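Local structure of C-1-tetrahydrofolate synthase, cytoplasmic, putative (Trypanosoma brucei, 4CJX) at residues V180-G191 against I226-A237. The protein probably interconverts folate-bound one-carbon units as a homodimeric NADP-dependent methylenetetrahydrofolate dehydrogenase and methenyltetrahydrofolate cyclohydrolase. Sequence-based numbering, arbitrary orientation. Where two conformers were deposited one is given.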
loop_
_atom_site.group_PDB
_atom_site.type_symbol
_atom_site.label_atom_id
_atom_site.label_comp_id
_atom_site.label_asym_id
_atom_site.label_seq_id
_atom_site.Cartn_x
_atom_site.Cartn_y
_atom_site.Cartn_z
ATOM N N VAL B 180 11.442 19.170 9.658
ATOM C CA VAL B 180 10.028 19.472 9.943
ATOM C C VAL B 180 9.305 18.331 10.687
ATOM O O VAL B 180 9.596 17.145 10.486
ATOM C CB VAL B 180 9.209 19.817 8.683
ATOM C CG1 VAL B 180 9.828 21.025 7.973
ATOM C CG2 VAL B 180 9.073 18.620 7.760
ATOM N N GLU B 181 8.367 18.710 11.546
ATOM C CA GLU B 181 7.520 17.740 12.217
ATOM C C GLU B 181 6.574 17.124 11.181
ATOM O O GLU B 181 6.122 17.808 10.271
ATOM C CB GLU B 181 6.740 18.435 13.349
ATOM C CG GLU B 181 5.867 17.508 14.188
ATOM C CD GLU B 181 6.658 16.546 15.070
ATOM O OE1 GLU B 181 7.787 16.886 15.499
ATOM O OE2 GLU B 181 6.140 15.439 15.365
ATOM N N ILE B 182 6.304 15.833 11.310
ATOM C CA ILE B 182 5.372 15.131 10.427
ATOM C C ILE B 182 4.098 14.649 11.156
ATOM O O ILE B 182 3.007 14.697 10.591
ATOM C CB ILE B 182 6.076 13.943 9.734
ATOM C CG1 ILE B 182 7.136 14.476 8.764
ATOM C CG2 ILE B 182 5.081 13.077 8.976
ATOM C CD1 ILE B 182 7.989 13.399 8.138
ATOM N N CYS B 183 4.255 14.182 12.390
ATOM C CA CYS B 183 3.158 13.666 13.203
ATOM C C CYS B 183 2.050 14.698 13.441
ATOM O O CYS B 183 2.311 15.797 13.916
ATOM C CB CYS B 183 3.713 13.211 14.559
ATOM S SG CYS B 183 2.467 12.563 15.697
ATOM N N GLY B 184 0.819 14.357 13.086
ATOM C CA GLY B 184 -0.298 15.279 13.264
ATOM C C GLY B 184 -0.472 16.263 12.118
ATOM O O GLY B 184 -1.422 17.027 12.113
ATOM N N LYS B 185 0.432 16.248 11.139
ATOM C CA LYS B 185 0.415 17.227 10.054
ATOM C C LYS B 185 -0.384 16.719 8.879
ATOM O O LYS B 185 -0.558 15.499 8.695
ATOM C CB LYS B 185 1.836 17.531 9.587
ATOM C CG LYS B 185 2.727 18.073 10.676
ATOM C CD LYS B 185 2.118 19.316 11.323
ATOM C CE LYS B 185 3.148 20.019 12.180
ATOM N NZ LYS B 185 2.645 21.337 12.633
ATOM N N ARG B 186 -0.878 17.654 8.091
ATOM C CA ARG B 186 -1.590 17.300 6.878
ATOM C C ARG B 186 -0.605 17.212 5.705
ATOM O O ARG B 186 0.154 18.168 5.429
ATOM C CB ARG B 186 -2.685 18.322 6.591
ATOM C CG ARG B 186 -3.756 18.423 7.682
ATOM C CD ARG B 186 -4.776 17.293 7.571
ATOM N NE ARG B 186 -5.632 17.463 6.389
ATOM C CZ ARG B 186 -6.632 18.339 6.326
ATOM N NH1 ARG B 186 -6.906 19.112 7.365
ATOM N NH2 ARG B 186 -7.354 18.442 5.223
ATOM N N VAL B 187 -0.626 16.068 5.028
ATOM C CA VAL B 187 0.288 15.773 3.937
ATOM C C VAL B 187 -0.505 15.517 2.673
ATOM O O VAL B 187 -1.499 14.806 2.722
ATOM C CB VAL B 187 1.133 14.507 4.204
ATOM C CG1 VAL B 187 1.906 14.111 2.960
ATOM C CG2 VAL B 187 2.105 14.733 5.340
ATOM N N VAL B 188 -0.067 16.102 1.546
ATOM C CA VAL B 188 -0.573 15.696 0.237
ATOM C C VAL B 188 0.551 15.114 -0.604
ATOM O O VAL B 188 1.646 15.687 -0.703
ATOM C CB VAL B 188 -1.289 16.803 -0.579
ATOM C CG1 VAL B 188 -0.402 17.993 -0.846
ATOM C CG2 VAL B 188 -1.749 16.257 -1.921
ATOM N N VAL B 189 0.259 13.960 -1.183
ATOM C CA VAL B 189 1.122 13.301 -2.128
ATOM C C VAL B 189 0.366 13.369 -3.460
ATOM O O VAL B 189 -0.770 12.906 -3.543
ATOM C CB VAL B 189 1.342 11.820 -1.744
ATOM C CG1 VAL B 189 2.232 11.124 -2.750
ATOM C CG2 VAL B 189 1.998 11.722 -0.387
ATOM N N LEU B 190 0.987 13.964 -4.477
ATOM C CA LEU B 190 0.439 13.977 -5.824
ATOM C C LEU B 190 1.148 12.877 -6.641
ATOM O O LEU B 190 2.403 12.860 -6.751
ATOM C CB LEU B 190 0.634 15.342 -6.475
ATOM C CG LEU B 190 0.026 16.548 -5.722
ATOM C CD1 LEU B 190 1.038 17.144 -4.755
ATOM C CD2 LEU B 190 -0.543 17.630 -6.662
ATOM N N GLY B 191 0.358 11.971 -7.200
ATOM C CA GLY B 191 0.887 10.839 -7.961
ATOM C C GLY B 191 0.988 9.590 -7.113
ATOM O O GLY B 191 1.091 9.657 -5.896
ATOM N N ILE B 226 -6.792 20.989 -1.524
ATOM C CA ILE B 226 -6.032 20.046 -0.744
ATOM C C ILE B 226 -4.637 20.611 -0.447
ATOM O O ILE B 226 -4.192 20.598 0.702
ATOM C CB ILE B 226 -6.031 18.659 -1.439
ATOM C CG1 ILE B 226 -7.434 18.031 -1.260
ATOM C CG2 ILE B 226 -4.949 17.742 -0.837
ATOM C CD1 ILE B 226 -7.763 16.913 -2.236
ATOM N N VAL B 227 -3.967 21.139 -1.476
ATOM C CA VAL B 227 -2.618 21.709 -1.309
ATOM C C VAL B 227 -2.674 22.880 -0.303
ATOM O O VAL B 227 -1.772 23.033 0.521
ATOM C CB VAL B 227 -2.022 22.211 -2.668
ATOM C CG1 VAL B 227 -0.799 23.080 -2.458
ATOM C CG2 VAL B 227 -1.692 21.046 -3.589
ATOM N N ARG B 228 -3.723 23.695 -0.381
ATOM C CA ARG B 228 -3.878 24.864 0.503
ATOM C C ARG B 228 -3.919 24.463 1.969
ATOM O O ARG B 228 -3.533 25.228 2.867
ATOM C CB ARG B 228 -5.162 25.630 0.180
ATOM C CG ARG B 228 -5.065 26.546 -1.022
ATOM C CD ARG B 228 -6.364 27.314 -1.246
ATOM N NE ARG B 228 -6.342 27.967 -2.554
ATOM C CZ ARG B 228 -7.236 27.801 -3.528
ATOM N NH1 ARG B 228 -8.302 27.019 -3.366
ATOM N NH2 ARG B 228 -7.057 28.448 -4.679
ATOM N N ALA B 229 -4.404 23.260 2.224
ATOM C CA ALA B 229 -4.536 22.812 3.587
ATOM C C ALA B 229 -3.329 21.977 4.047
ATOM O O ALA B 229 -3.303 21.510 5.186
ATOM C CB ALA B 229 -5.838 22.022 3.717
ATOM N N SER B 230 -2.343 21.752 3.186
ATOM C CA SER B 230 -1.311 20.803 3.508
ATOM C C SER B 230 -0.051 21.451 4.102
ATOM O O SER B 230 0.498 22.385 3.540
ATOM C CB SER B 230 -0.932 19.985 2.269
ATOM O OG SER B 230 -2.074 19.466 1.614
ATOM N N ASP B 231 0.400 20.917 5.231
ATOM C CA ASP B 231 1.676 21.273 5.842
ATOM C C ASP B 231 2.892 20.750 5.072
ATOM O O ASP B 231 3.988 21.304 5.171
ATOM C CB ASP B 231 1.724 20.720 7.270
ATOM C CG ASP B 231 0.599 21.289 8.154
ATOM O OD1 ASP B 231 0.558 22.541 8.324
ATOM O OD2 ASP B 231 -0.240 20.488 8.655
ATOM N N ILE B 232 2.704 19.649 4.354
ATOM C CA ILE B 232 3.776 19.032 3.605
ATOM C C ILE B 232 3.262 18.607 2.236
ATOM O O ILE B 232 2.229 17.944 2.137
ATOM C CB ILE B 232 4.346 17.801 4.333
ATOM C CG1 ILE B 232 5.055 18.213 5.616
ATOM C CG2 ILE B 232 5.296 17.046 3.407
ATOM C CD1 ILE B 232 5.209 17.070 6.596
ATOM N N VAL B 233 3.992 19.003 1.192
ATOM C CA VAL B 233 3.627 18.671 -0.172
ATOM C C VAL B 233 4.729 17.800 -0.808
ATOM O O VAL B 233 5.892 18.219 -0.886
ATOM C CB VAL B 233 3.448 19.925 -1.056
ATOM C CG1 VAL B 233 3.195 19.501 -2.508
ATOM C CG2 VAL B 233 2.338 20.858 -0.535
ATOM N N VAL B 234 4.346 16.602 -1.237
ATOM C CA VAL B 234 5.199 15.739 -2.001
ATOM C C VAL B 234 4.579 15.511 -3.352
ATOM O O VAL B 234 3.637 14.734 -3.497
ATOM C CB VAL B 234 5.410 14.368 -1.346
ATOM C CG1 VAL B 234 6.358 13.559 -2.203
ATOM C CG2 VAL B 234 5.949 14.537 0.076
ATOM N N SER B 235 5.154 16.176 -4.359
ATOM C CA SER B 235 4.649 16.100 -5.709
ATOM C C SER B 235 5.472 15.144 -6.574
ATOM O O SER B 235 6.625 15.411 -6.864
ATOM C CB SER B 235 4.635 17.485 -6.367
ATOM O OG SER B 235 3.668 17.457 -7.394
ATOM N N ALA B 236 4.832 14.080 -7.031
ATOM C CA ALA B 236 5.491 13.040 -7.829
ATOM C C ALA B 236 4.568 12.603 -8.958
ATOM O O ALA B 236 4.369 11.408 -9.217
ATOM C CB ALA B 236 5.844 11.867 -6.931
ATOM N N ALA B 237 3.992 13.580 -9.631
ATOM C CA ALA B 237 3.005 13.324 -10.673
ATOM C C ALA B 237 3.585 13.431 -12.071
ATOM O O ALA B 237 2.977 12.949 -12.995
ATOM C CB ALA B 237 1.834 14.289 -10.519
#
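Arg186 to Leu190 and Ile232 to Ser235 run side by side as parallel neighbours; the axes of the two short strands approach to 4.7 Å, and their N-to-C directions differ by 9°. Amides alternate along the pair: Ile232 N donates to Arg186 O, Val188 N to Ile232 O, Val234 N to Val188 O, Leu190 N to Val234 O, and Ala236 N to Leu190 O. Before the first of these, a carboxylate takes over from a backbone acceptor: Asp231 OD2 receives Arg186 N at 3.0 Å through its anti lone pair, while Asp231 OD1 forms a salt bridge with Lys249. The CB and CD of Lys185 lie against this carboxylate, with the two side chains crossing at about a right angle.

On the face carrying Val187 and Val189, Ile232 extends its CD1 to the CG1 of Ile182, 3.9 Å away, and Val187 CG2 packs on Ile232 CB; helix 197-206 covers Val187 and Val189. Ile226 and Val227 of helix 220-228 pack against the face carrying Val188 and Leu190. There Val188 turns CG1 between its own backbone N and carbonyl carbon (chi1 59°), against Ser230 OG at 3.3 Å, while its CG2 meets Ile226 CG2 at 3.7 Å. Ser230 OG donates to Ile226 O from above the carbonyl plane, opposite Ala229 N. Farther along, Leu190 CD1 lies against Val233 CG1 and Ser235 OG, whose hydroxyl is hydrogen-bonded to Asp276.

Strand 186-190 lies between 232-235 and 210-214, helices 197-206 and 220-228 forming the connections, and the pair ends near NADP-site residues Ala196 and Ser216: the order expected of a Rossmann-type NAD(P)-binding domain.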